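Local coordinates for protein N-acyl-D-glutamate deacylase (Bordetella bronchiseptica, PDB 3GIP) that catalyses the hydrolysis of N-acyl-D-glutamate to D-glutamate and a carboxylate as a zinc-binding deacylase of the amidohydrolase superfamily, at residues I342-D347 / A440-P445; S380-L385 / L447-I452; A168-L173 / A205-E210; N148-A153 / G193-A198. All coordinates share one frame; numbering follows the deposited sequence.

Interaction 1. Residues I342-D347 / A440-P445; sequences IYFAMD and ATWDEP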
loop_
_atom_site.group_PDB
_atom_site.type_symbol
_atom_site.label_atom_id
_atom_site.label_comp_id
_atom_site.label_asym_id
_atom_site.label_seq_id
_atom_site.Cartn_x
_atom_site.Cartn_y
_atom_site.Cartn_z
ATOM N N ILE A 342 4.217 -17.239 -2.209
ATOM C CA ILE A 342 4.857 -16.508 -1.130
ATOM C C ILE A 342 6.307 -16.968 -1.175
ATOM O O ILE A 342 6.589 -18.162 -1.335
ATOM C CB ILE A 342 4.248 -16.851 0.249
ATOM C CG1 ILE A 342 2.834 -16.274 0.344
ATOM C CG2 ILE A 342 5.136 -16.294 1.370
ATOM C CD1 ILE A 342 2.066 -16.708 1.569
ATOM N N TYR A 343 7.216 -16.010 -1.054
ATOM C CA TYR A 343 8.646 -16.269 -1.095
ATOM C C TYR A 343 9.256 -15.890 0.248
ATOM O O TYR A 343 9.373 -14.713 0.573
ATOM C CB TYR A 343 9.284 -15.431 -2.208
ATOM C CG TYR A 343 8.686 -15.690 -3.570
ATOM C CD1 TYR A 343 9.127 -16.752 -4.358
ATOM C CD2 TYR A 343 7.663 -14.880 -4.066
ATOM C CE1 TYR A 343 8.567 -17.001 -5.609
ATOM C CE2 TYR A 343 7.094 -15.123 -5.317
ATOM C CZ TYR A 343 7.552 -16.180 -6.081
ATOM O OH TYR A 343 7.006 -16.409 -7.326
ATOM N N PHE A 344 9.629 -16.899 1.028
ATOM C CA PHE A 344 10.226 -16.684 2.344
ATOM C C PHE A 344 11.711 -16.455 2.116
ATOM O O PHE A 344 12.513 -17.381 2.211
ATOM C CB PHE A 344 9.970 -17.923 3.205
ATOM C CG PHE A 344 8.511 -18.183 3.446
ATOM C CD1 PHE A 344 7.799 -17.404 4.358
ATOM C CD2 PHE A 344 7.833 -19.168 2.731
ATOM C CE1 PHE A 344 6.437 -17.600 4.555
ATOM C CE2 PHE A 344 6.467 -19.371 2.920
ATOM C CZ PHE A 344 5.768 -18.586 3.835
ATOM N N ALA A 345 12.078 -15.207 1.831
ATOM C CA ALA A 345 13.466 -14.905 1.503
ATOM C C ALA A 345 14.140 -13.719 2.171
ATOM O O ALA A 345 15.238 -13.341 1.766
ATOM C CB ALA A 345 13.589 -14.758 -0.015
ATOM N N MET A 346 13.513 -13.127 3.182
ATOM C CA MET A 346 14.124 -11.981 3.844
ATOM C C MET A 346 14.507 -12.255 5.293
ATOM O O MET A 346 14.091 -13.252 5.882
ATOM C CB MET A 346 13.186 -10.769 3.787
ATOM C CG MET A 346 12.901 -10.246 2.376
ATOM S SD MET A 346 11.379 -10.892 1.639
ATOM C CE MET A 346 10.161 -9.816 2.398
ATOM N N ASP A 347 15.311 -11.354 5.849
ATOM C CA ASP A 347 15.772 -11.438 7.233
ATOM C C ASP A 347 14.922 -10.471 8.051
ATOM O O ASP A 347 14.971 -9.258 7.839
ATOM C CB ASP A 347 17.251 -11.040 7.303
ATOM C CG ASP A 347 17.794 -11.011 8.725
ATOM O OD1 ASP A 347 17.056 -11.361 9.672
ATOM O OD2 ASP A 347 18.974 -10.636 8.890
ATOM N N ALA A 440 -3.737 -12.742 11.840
ATOM C CA ALA A 440 -3.594 -13.439 10.569
ATOM C C ALA A 440 -2.263 -14.176 10.539
ATOM O O ALA A 440 -1.211 -13.595 10.810
ATOM C CB ALA A 440 -3.671 -12.448 9.413
ATOM N N THR A 441 -2.315 -15.460 10.209
ATOM C CA THR A 441 -1.114 -16.278 10.143
ATOM C C THR A 441 -0.942 -16.836 8.738
ATOM O O THR A 441 -1.815 -16.676 7.883
ATOM C CB THR A 441 -1.201 -17.452 11.126
ATOM O OG1 THR A 441 -2.340 -18.256 10.797
ATOM C CG2 THR A 441 -1.334 -16.944 12.557
ATOM N N TRP A 442 0.186 -17.491 8.493
ATOM C CA TRP A 442 0.429 -18.062 7.180
ATOM C C TRP A 442 -0.663 -19.082 6.846
ATOM O O TRP A 442 -1.151 -19.122 5.719
ATOM C CB TRP A 442 1.812 -18.723 7.129
ATOM C CG TRP A 442 2.928 -17.798 7.539
ATOM C CD1 TRP A 442 3.613 -17.814 8.722
ATOM C CD2 TRP A 442 3.456 -16.698 6.785
ATOM N NE1 TRP A 442 4.535 -16.793 8.750
ATOM C CE2 TRP A 442 4.459 -16.091 7.575
ATOM C CE3 TRP A 442 3.179 -16.164 5.518
ATOM C CZ2 TRP A 442 5.186 -14.978 7.142
ATOM C CZ3 TRP A 442 3.902 -15.054 5.086
ATOM C CH2 TRP A 442 4.894 -14.474 5.898
ATOM N N ASP A 443 -1.056 -19.897 7.824
ATOM C CA ASP A 443 -2.092 -20.905 7.591
ATOM C C ASP A 443 -3.504 -20.331 7.570
ATOM O O ASP A 443 -4.374 -20.842 6.864
ATOM C CB ASP A 443 -2.035 -22.010 8.649
ATOM C CG ASP A 443 -0.754 -22.807 8.594
ATOM O OD1 ASP A 443 -0.111 -22.844 7.524
ATOM O OD2 ASP A 443 -0.401 -23.413 9.627
ATOM N N GLU A 444 -3.732 -19.290 8.367
ATOM C CA GLU A 444 -5.038 -18.638 8.439
ATOM C C GLU A 444 -4.808 -17.147 8.239
ATOM O O GLU A 444 -4.919 -16.352 9.174
ATOM C CB GLU A 444 -5.685 -18.900 9.800
ATOM C CG GLU A 444 -6.072 -20.356 10.018
ATOM C CD GLU A 444 -6.679 -20.598 11.384
ATOM O OE1 GLU A 444 -5.919 -20.678 12.371
ATOM O OE2 GLU A 444 -7.921 -20.693 11.475
ATOM N N PRO A 445 -4.507 -16.751 6.996
ATOM C CA PRO A 445 -4.237 -15.361 6.619
ATOM C C PRO A 445 -5.376 -14.350 6.663
ATOM O O PRO A 445 -5.142 -13.162 6.438
ATOM C CB PRO A 445 -3.653 -15.505 5.221
ATOM C CG PRO A 445 -4.445 -16.640 4.666
ATOM C CD PRO A 445 -4.445 -17.629 5.813
#

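Interaction 2. Residues S380-L385 / L447-I452; sequences SFTRVL and LASVGI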
loop_
_atom_site.group_PDB
_atom_site.type_symbol
_atom_site.label_atom_id
_atom_site.label_comp_id
_atom_site.label_asym_id
_atom_site.label_seq_id
_atom_site.Cartn_x
_atom_site.Cartn_y
_atom_site.Cartn_z
ATOM N N SER A 380 -0.944 -6.338 8.631
ATOM C CA SER A 380 0.212 -5.451 8.566
ATOM C C SER A 380 0.303 -4.348 9.619
ATOM O O SER A 380 1.283 -4.273 10.364
ATOM C CB SER A 380 0.310 -4.812 7.176
ATOM O OG SER A 380 0.639 -5.776 6.192
ATOM N N PHE A 381 -0.707 -3.487 9.696
ATOM C CA PHE A 381 -0.641 -2.379 10.646
ATOM C C PHE A 381 -0.654 -2.776 12.114
ATOM O O PHE A 381 0.086 -2.214 12.924
ATOM C CB PHE A 381 -1.746 -1.365 10.326
ATOM C CG PHE A 381 -1.433 -0.515 9.128
ATOM C CD1 PHE A 381 -0.936 0.774 9.284
ATOM C CD2 PHE A 381 -1.551 -1.037 7.843
ATOM C CE1 PHE A 381 -0.556 1.533 8.177
ATOM C CE2 PHE A 381 -1.175 -0.293 6.729
ATOM C CZ PHE A 381 -0.675 0.996 6.896
ATOM N N THR A 382 -1.470 -3.759 12.457
ATOM C CA THR A 382 -1.542 -4.206 13.837
ATOM C C THR A 382 -0.311 -5.038 14.207
ATOM O O THR A 382 0.054 -5.124 15.382
ATOM C CB THR A 382 -2.831 -4.996 14.060
ATOM O OG1 THR A 382 -2.988 -5.944 13.000
ATOM C CG2 THR A 382 -4.031 -4.046 14.068
ATOM N N ARG A 383 0.340 -5.641 13.215
ATOM C CA ARG A 383 1.547 -6.411 13.497
ATOM C C ARG A 383 2.656 -5.410 13.819
ATOM O O ARG A 383 3.521 -5.674 14.654
ATOM C CB ARG A 383 1.943 -7.277 12.296
ATOM C CG ARG A 383 3.089 -8.252 12.579
ATOM C CD ARG A 383 3.300 -9.189 11.396
ATOM N NE ARG A 383 4.377 -10.163 11.585
ATOM C CZ ARG A 383 4.296 -11.247 12.353
ATOM N NH1 ARG A 383 3.185 -11.517 13.024
ATOM N NH2 ARG A 383 5.329 -12.079 12.432
ATOM N N VAL A 384 2.640 -4.253 13.162
ATOM C CA VAL A 384 3.652 -3.251 13.466
ATOM C C VAL A 384 3.433 -2.758 14.896
ATOM O O VAL A 384 4.373 -2.692 15.684
ATOM C CB VAL A 384 3.591 -2.050 12.494
ATOM C CG1 VAL A 384 4.475 -0.916 13.006
ATOM C CG2 VAL A 384 4.062 -2.489 11.104
ATOM N N LEU A 385 2.190 -2.434 15.244
ATOM C CA LEU A 385 1.900 -1.937 16.586
ATOM C C LEU A 385 2.160 -2.957 17.687
ATOM O O LEU A 385 2.639 -2.603 18.763
ATOM C CB LEU A 385 0.453 -1.457 16.674
ATOM C CG LEU A 385 0.112 -0.327 15.701
ATOM C CD1 LEU A 385 -1.351 0.043 15.861
ATOM C CD2 LEU A 385 1.006 0.876 15.965
ATOM N N LEU A 447 -7.566 -14.047 9.416
ATOM C CA LEU A 447 -8.019 -13.800 10.782
ATOM C C LEU A 447 -7.901 -12.308 11.085
ATOM O O LEU A 447 -6.885 -11.685 10.780
ATOM C CB LEU A 447 -7.186 -14.605 11.781
ATOM C CG LEU A 447 -7.323 -16.128 11.687
ATOM C CD1 LEU A 447 -6.427 -16.796 12.726
ATOM C CD2 LEU A 447 -8.783 -16.522 11.902
ATOM N N ALA A 448 -8.945 -11.744 11.686
ATOM C CA ALA A 448 -8.965 -10.321 12.009
ATOM C C ALA A 448 -8.130 -9.959 13.230
ATOM O O ALA A 448 -7.968 -10.755 14.157
ATOM C CB ALA A 448 -10.402 -9.856 12.211
ATOM N N SER A 449 -7.610 -8.737 13.223
ATOM C CA SER A 449 -6.794 -8.241 14.321
ATOM C C SER A 449 -7.611 -8.106 15.593
ATOM O O SER A 449 -8.843 -8.134 15.569
ATOM C CB SER A 449 -6.225 -6.859 13.981
ATOM O OG SER A 449 -5.537 -6.859 12.748
ATOM N N VAL A 450 -6.907 -7.955 16.706
ATOM C CA VAL A 450 -7.548 -7.744 17.996
ATOM C C VAL A 450 -7.022 -6.407 18.507
ATOM O O VAL A 450 -5.972 -5.939 18.063
ATOM C CB VAL A 450 -7.196 -8.856 19.016
ATOM C CG1 VAL A 450 -7.774 -10.185 18.554
ATOM C CG2 VAL A 450 -5.688 -8.957 19.188
ATOM N N GLY A 451 -7.759 -5.772 19.410
ATOM C CA GLY A 451 -7.293 -4.509 19.949
ATOM C C GLY A 451 -7.792 -3.261 19.247
ATOM O O GLY A 451 -7.532 -2.153 19.713
ATOM N N ILE A 452 -8.473 -3.425 18.119
ATOM C CA ILE A 452 -9.027 -2.279 17.404
ATOM C C ILE A 452 -10.453 -2.129 17.925
ATOM O O ILE A 452 -11.294 -3.001 17.710
ATOM C CB ILE A 452 -9.055 -2.514 15.880
ATOM C CG1 ILE A 452 -7.627 -2.688 15.353
ATOM C CG2 ILE A 452 -9.730 -1.334 15.181
ATOM C CD1 ILE A 452 -6.735 -1.471 15.558
#

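Interaction 3. Residues A168-L173 / A205-E210; sequences AMQDML and ARVAAE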
loop_
_atom_site.group_PDB
_atom_site.type_symbol
_atom_site.label_atom_id
_atom_site.label_comp_id
_atom_site.label_asym_id
_atom_site.label_seq_id
_atom_site.Cartn_x
_atom_site.Cartn_y
_atom_site.Cartn_z
ATOM N N ALA A 168 2.621 9.870 -25.860
ATOM C CA ALA A 168 1.274 9.397 -25.554
ATOM C C ALA A 168 1.197 8.974 -24.091
ATOM O O ALA A 168 0.226 9.272 -23.398
ATOM C CB ALA A 168 0.908 8.228 -26.454
ATOM N N MET A 169 2.226 8.277 -23.622
ATOM C CA MET A 169 2.242 7.842 -22.232
ATOM C C MET A 169 2.314 9.050 -21.306
ATOM O O MET A 169 1.668 9.081 -20.257
ATOM C CB MET A 169 3.421 6.899 -21.976
ATOM C CG MET A 169 3.297 5.561 -22.692
ATOM S SD MET A 169 4.511 4.331 -22.150
ATOM C CE MET A 169 5.913 4.793 -23.147
ATOM N N GLN A 170 3.089 10.057 -21.699
ATOM C CA GLN A 170 3.204 11.257 -20.890
ATOM C C GLN A 170 1.877 12.011 -20.863
ATOM O O GLN A 170 1.468 12.520 -19.820
ATOM C CB GLN A 170 4.332 12.148 -21.420
ATOM C CG GLN A 170 5.708 11.658 -20.992
ATOM C CD GLN A 170 6.846 12.467 -21.572
ATOM O OE1 GLN A 170 6.742 13.685 -21.747
ATOM N NE2 GLN A 170 7.955 11.798 -21.852
ATOM N N ASP A 171 1.194 12.067 -22.004
ATOM C CA ASP A 171 -0.092 12.754 -22.068
ATOM C C ASP A 171 -1.139 12.010 -21.245
ATOM O O ASP A 171 -1.987 12.632 -20.598
ATOM C CB ASP A 171 -0.566 12.884 -23.518
ATOM C CG ASP A 171 0.275 13.859 -24.324
ATOM O OD1 ASP A 171 0.921 14.736 -23.713
ATOM O OD2 ASP A 171 0.277 13.759 -25.571
ATOM N N MET A 172 -1.077 10.679 -21.270
ATOM C CA MET A 172 -2.010 9.864 -20.498
ATOM C C MET A 172 -1.750 10.110 -19.016
ATOM O O MET A 172 -2.681 10.214 -18.218
ATOM C CB MET A 172 -1.819 8.379 -20.811
ATOM C CG MET A 172 -2.214 7.975 -22.223
ATOM S SD MET A 172 -2.070 6.188 -22.467
ATOM C CE MET A 172 -3.642 5.656 -21.856
ATOM N N LEU A 173 -0.477 10.203 -18.652
ATOM C CA LEU A 173 -0.118 10.456 -17.263
ATOM C C LEU A 173 -0.605 11.844 -16.865
ATOM O O LEU A 173 -1.181 12.025 -15.793
ATOM C CB LEU A 173 1.398 10.364 -17.072
ATOM C CG LEU A 173 1.921 10.859 -15.718
ATOM C CD1 LEU A 173 1.224 10.116 -14.584
ATOM C CD2 LEU A 173 3.419 10.657 -15.651
ATOM N N ALA A 205 8.570 11.011 -15.166
ATOM C CA ALA A 205 8.949 11.676 -13.925
ATOM C C ALA A 205 8.899 13.199 -14.059
ATOM O O ALA A 205 8.540 13.901 -13.112
ATOM C CB ALA A 205 10.348 11.226 -13.497
ATOM N N ARG A 206 9.258 13.713 -15.234
ATOM C CA ARG A 206 9.226 15.157 -15.455
ATOM C C ARG A 206 7.786 15.654 -15.393
ATOM O O ARG A 206 7.508 16.729 -14.856
ATOM C CB ARG A 206 9.834 15.521 -16.814
ATOM C CG ARG A 206 11.342 15.356 -16.906
ATOM C CD ARG A 206 11.909 16.162 -18.075
ATOM N NE ARG A 206 11.359 15.745 -19.365
ATOM C CZ ARG A 206 11.734 14.654 -20.024
ATOM N NH1 ARG A 206 12.668 13.859 -19.522
ATOM N NH2 ARG A 206 11.172 14.356 -21.190
ATOM N N VAL A 207 6.871 14.871 -15.954
ATOM C CA VAL A 207 5.460 15.226 -15.946
ATOM C C VAL A 207 4.940 15.245 -14.510
ATOM O O VAL A 207 4.199 16.147 -14.119
ATOM C CB VAL A 207 4.628 14.219 -16.776
ATOM C CG1 VAL A 207 3.145 14.534 -16.656
ATOM C CG2 VAL A 207 5.066 14.268 -18.235
ATOM N N ALA A 208 5.331 14.247 -13.723
ATOM C CA ALA A 208 4.892 14.172 -12.334
ATOM C C ALA A 208 5.525 15.288 -11.501
ATOM O O ALA A 208 4.843 15.976 -10.740
ATOM C CB ALA A 208 5.255 12.807 -11.747
ATOM N N ALA A 209 6.830 15.466 -11.662
ATOM C CA ALA A 209 7.565 16.484 -10.918
ATOM C C ALA A 209 7.008 17.889 -11.137
ATOM O O ALA A 209 6.899 18.676 -10.194
ATOM C CB ALA A 209 9.034 16.440 -11.306
ATOM N N GLU A 210 6.649 18.200 -12.377
ATOM C CA GLU A 210 6.113 19.518 -12.706
ATOM C C GLU A 210 4.830 19.822 -11.943
ATOM O O GLU A 210 4.513 20.983 -11.673
ATOM C CB GLU A 210 5.846 19.620 -14.211
ATOM C CG GLU A 210 5.221 20.941 -14.643
ATOM C CD GLU A 210 6.132 22.132 -14.404
ATOM O OE1 GLU A 210 5.667 23.280 -14.580
ATOM O OE2 GLU A 210 7.310 21.927 -14.046
#

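Interaction 4. Residues N148-A153 / G193-A198; sequences NLRLAA and GAVAQA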
loop_
_atom_site.group_PDB
_atom_site.type_symbol
_atom_site.label_atom_id
_atom_site.label_comp_id
_atom_site.label_asym_id
_atom_site.label_seq_id
_atom_site.Cartn_x
_atom_site.Cartn_y
_atom_site.Cartn_z
ATOM N N ASN A 148 0.206 -0.001 -17.176
ATOM C CA ASN A 148 -1.031 0.399 -17.846
ATOM C C ASN A 148 -0.713 1.365 -18.978
ATOM O O ASN A 148 -1.252 1.241 -20.082
ATOM C CB ASN A 148 -1.983 1.088 -16.865
ATOM C CG ASN A 148 -2.657 0.117 -15.925
ATOM O OD1 ASN A 148 -3.861 -0.123 -16.019
ATOM N ND2 ASN A 148 -1.882 -0.450 -15.008
ATOM N N LEU A 149 0.161 2.329 -18.700
ATOM C CA LEU A 149 0.529 3.315 -19.709
ATOM C C LEU A 149 1.118 2.639 -20.937
ATOM O O LEU A 149 0.715 2.937 -22.062
ATOM C CB LEU A 149 1.524 4.329 -19.134
ATOM C CG LEU A 149 0.979 5.180 -17.982
ATOM C CD1 LEU A 149 2.065 6.126 -17.501
ATOM C CD2 LEU A 149 -0.244 5.968 -18.438
ATOM N N ARG A 150 2.064 1.728 -20.726
ATOM C CA ARG A 150 2.677 1.016 -21.839
ATOM C C ARG A 150 1.659 0.162 -22.589
ATOM O O ARG A 150 1.619 0.171 -23.819
ATOM C CB ARG A 150 3.818 0.111 -21.356
ATOM C CG ARG A 150 5.198 0.723 -21.486
ATOM C CD ARG A 150 6.287 -0.343 -21.455
ATOM N NE ARG A 150 7.570 0.207 -21.884
ATOM C CZ ARG A 150 8.302 -0.286 -22.877
ATOM N NH1 ARG A 150 7.887 -1.350 -23.549
ATOM N NH2 ARG A 150 9.440 0.303 -23.218
ATOM N N LEU A 151 0.840 -0.578 -21.848
ATOM C CA LEU A 151 -0.152 -1.451 -22.468
ATOM C C LEU A 151 -1.248 -0.689 -23.197
ATOM O O LEU A 151 -1.895 -1.229 -24.097
ATOM C CB LEU A 151 -0.784 -2.364 -21.417
ATOM C CG LEU A 151 0.179 -3.314 -20.703
ATOM C CD1 LEU A 151 -0.560 -4.028 -19.587
ATOM C CD2 LEU A 151 0.769 -4.310 -21.695
ATOM N N ALA A 152 -1.456 0.563 -22.810
ATOM C CA ALA A 152 -2.487 1.387 -23.429
ATOM C C ALA A 152 -1.966 2.198 -24.610
ATOM O O ALA A 152 -2.727 2.542 -25.518
ATOM C CB ALA A 152 -3.090 2.326 -22.387
ATOM N N ALA A 153 -0.670 2.489 -24.605
ATOM C CA ALA A 153 -0.073 3.301 -25.657
ATOM C C ALA A 153 0.733 2.550 -26.706
ATOM O O ALA A 153 0.961 3.070 -27.799
ATOM C CB ALA A 153 0.804 4.384 -25.025
ATOM N N GLY A 193 6.958 -3.246 -17.929
ATOM C CA GLY A 193 7.757 -2.161 -17.382
ATOM C C GLY A 193 9.262 -2.364 -17.427
ATOM O O GLY A 193 10.017 -1.412 -17.619
ATOM N N ALA A 194 9.697 -3.607 -17.256
ATOM C CA ALA A 194 11.115 -3.942 -17.262
ATOM C C ALA A 194 11.827 -3.542 -18.552
ATOM O O ALA A 194 13.043 -3.343 -18.563
ATOM C CB ALA A 194 11.289 -5.436 -17.015
ATOM N N VAL A 195 11.067 -3.429 -19.638
ATOM C CA VAL A 195 11.630 -3.065 -20.935
ATOM C C VAL A 195 12.049 -1.598 -20.992
ATOM O O VAL A 195 12.927 -1.224 -21.773
ATOM C CB VAL A 195 10.606 -3.331 -22.067
ATOM C CG1 VAL A 195 11.185 -2.921 -23.413
ATOM C CG2 VAL A 195 10.220 -4.801 -22.079
ATOM N N ALA A 196 11.427 -0.776 -20.154
ATOM C CA ALA A 196 11.708 0.657 -20.124
ATOM C C ALA A 196 13.146 1.018 -19.764
ATOM O O ALA A 196 13.782 0.362 -18.935
ATOM C CB ALA A 196 10.747 1.351 -19.160
ATOM N N GLN A 197 13.648 2.067 -20.407
ATOM C CA GLN A 197 14.991 2.567 -20.154
ATOM C C GLN A 197 14.877 3.921 -19.462
ATOM O O GLN A 197 13.779 4.460 -19.317
ATOM C CB GLN A 197 15.771 2.703 -21.464
ATOM C CG GLN A 197 16.052 1.370 -22.139
ATOM C CD GLN A 197 17.008 1.492 -23.311
ATOM O OE1 GLN A 197 17.383 0.493 -23.925
ATOM N NE2 GLN A 197 17.407 2.719 -23.627
ATOM N N ALA A 198 16.013 4.467 -19.040
ATOM C CA ALA A 198 16.040 5.741 -18.332
ATOM C C ALA A 198 15.216 6.866 -18.961
ATOM O O ALA A 198 14.415 7.497 -18.279
ATOM C CB ALA A 198 17.484 6.195 -18.145
#

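Interaction 1. Residues I342-D347 / A440-P445
Between Ile342 and Phe344, which both meet Trp442, Tyr343 turns its OH the other way, where two backbone groups grip it, Ile290 O and Ile292 N. The aromatic pair is T-shaped: an edge of Phe344 comes down on one face of the Trp442 six-membered ring, with the planes at 76° and the centroids 4.9 Å apart. The atom doing the touching is Phe344 CE1, which sits over that ring and comes nearest to Trp442 CZ3, at 3.6 Å. Ile342 comes in beside it, its CG2 4.1 Å from Trp442 CZ3. That methyl lies anti to the backbone N (chi1 of the residue is -70°), which also sets it over a face of the Phe344 ring. Phe344 is the centre of an inverse gamma turn that follows strand 339-343, and from this turn its ring projects toward Trp442. Across the contact, Trp442 projects from a loop with an ST motif, in which Glu444 N donates to Thr441 OG1 at 3.0 Å. His374 makes a second edge-to-face contact with Trp442, and Arg303 and Pro375 also touch it. The arrangement belongs to the excursion between barrel strands 277-281 and 360-362, where strand 339-343 is the middle member of a three-stranded antiparallel sheet: Ile342 is its residue on Trp442, and the T-shaped pair joins the turn after it to the loop before strand 452-457.

Interaction 2. Residues S380-L385 / L447-I452
Thr382 has the largest share of the buried surface, with Ser449 and Ile452 facing it. Its OG1 and Ser449 OG form a short hydrogen bond of 2.7 Å, and the geometry of the two hydroxyls leaves the donor open. The hydroxyl sits between the backbone N and the carbonyl carbon (chi1 47°), and from there OG1 also makes a weak bond back to Gly379 O of its own helix. The other branch, Thr382 CG2, lies alongside the serine, 3.6 Å from Ser449 CB, and reaches on to Ile452 CD1 at 4.0 Å. OG1 therefore serves the serine alone across the contact, while the methyl packs on both Ser449 and Ile452. Helix 376-391, which carries Thr382, packs against strand 57-64 of the TIM barrel through Phe381 and Leu385, while Thr382 points toward the segment 447-452 that leads into strand 452-457. The helix is kinked here: the N atoms of Phe381 and Thr382 lack bonds to the preceding turn, and Phe381 N is taken up instead by Gln85 OE1. Ile452 begins the strand just after Gly451, whose positive phi of 93° turns the chain. One residue along the helix from Thr382, Arg383 makes a salt bridge through NH1 to Asp438, giving the same loop a second, charged attachment.

Interaction 3. Residues A168-L173 / A205-E210
Val207 is wedged between Gln170 and Leu173, and its two methyls divide the work. CG2 lies against the aliphatic stem of the glutamine, 3.9 Å from Gln170 CG and equally far from Gln170 CB. CG1 and CB face the leucine instead: Leu173 CD2 is 3.9 Å from Val207 CB, and Leu173 CG is 4.0 Å from Val207 CG1. The leucine and valine pass side by side, pointing opposite ways. Leu173 CG stands anti to its own backbone N (chi1 169°), which carries the CD2 branch over to the valine. Behind these residues the segments run side by side, their axes 9.7 Å apart at closest approach and inclined by 25°, as for neighbouring outer helices of a TIM barrel. Leu204, a turn before Val207, extends the same face by touching both Gln170 and Leu173. Further out, Met169 and Met172 pack on helix 146-153, while Ala205 rests on helix 226-240. Arg206 approaches the glutamine at the exposed margin. No hydrogen bond crosses between the two segments; within them the contact is mainly apolar side-chain packing, consistent with a nondirectional fit.

Interaction 4. Residues N148-A153 / G193-A198
Arg150 and Val195 run nearly perpendicular to each other, with one face of the guanidinium lying against the valine and the start of the next peptide. Val195 CG1 is 3.7 Å from both Arg150 NH1 and Arg150 NH2, so the methyl spans the two amino ends. Val195 CB and Ala196 N lie over that same flat group, and Ala196 N is 3.8 Å from Arg150 NH2. This is packing, not a bond: both groups are donors, and Ala196 N gives its hydrogen to Gly193 O at 3.0 Å, closing the short 3-10 segment. The arginine chain runs extended from CG to NE, but it leaves the helix with chi1 at -97°, off the usual staggered position. Its polar end is satisfied elsewhere: NH2 makes a salt bridge to Glu200 OE1, and NH1 donates to Ala159 O and weakly to Pro157 O. These partners probably hold the plane of the guanidinium with its face to Val195. Arg220 bonds the carbonyls of Ala194 and Ala196. The contact joins helix 146-153, which directly follows barrel strand 139-145, to the loop between strand 183-187 and helix 198-210, while Met169 of helix 163-179 packs on Arg150 and Leu201 of helix 198-210 touches Ala196.

How the interactions relate
The four contacts form two pairs in different regions of the chain. Interactions 3 and 4 are about 13 Å apart between centres and share a packed interface between helices 146-153 and 163-179: Met172 CE lies 3.4 Å from Ala152 CB, and Met169 SD 3.7 Å from Arg150 CG. Interactions 1 and 2, with centres about 15 Å apart, use successive parts of the loop between strands 428-431 and 452-457, and Ala440 CB meets Leu447 O at 3.6 Å. Between interactions 1 and 3 the centres are about 37 Å apart. The side chain of Ile342 in interaction 1 lies about 13 Å from the zinc ion held by Cys95, His218 and His248.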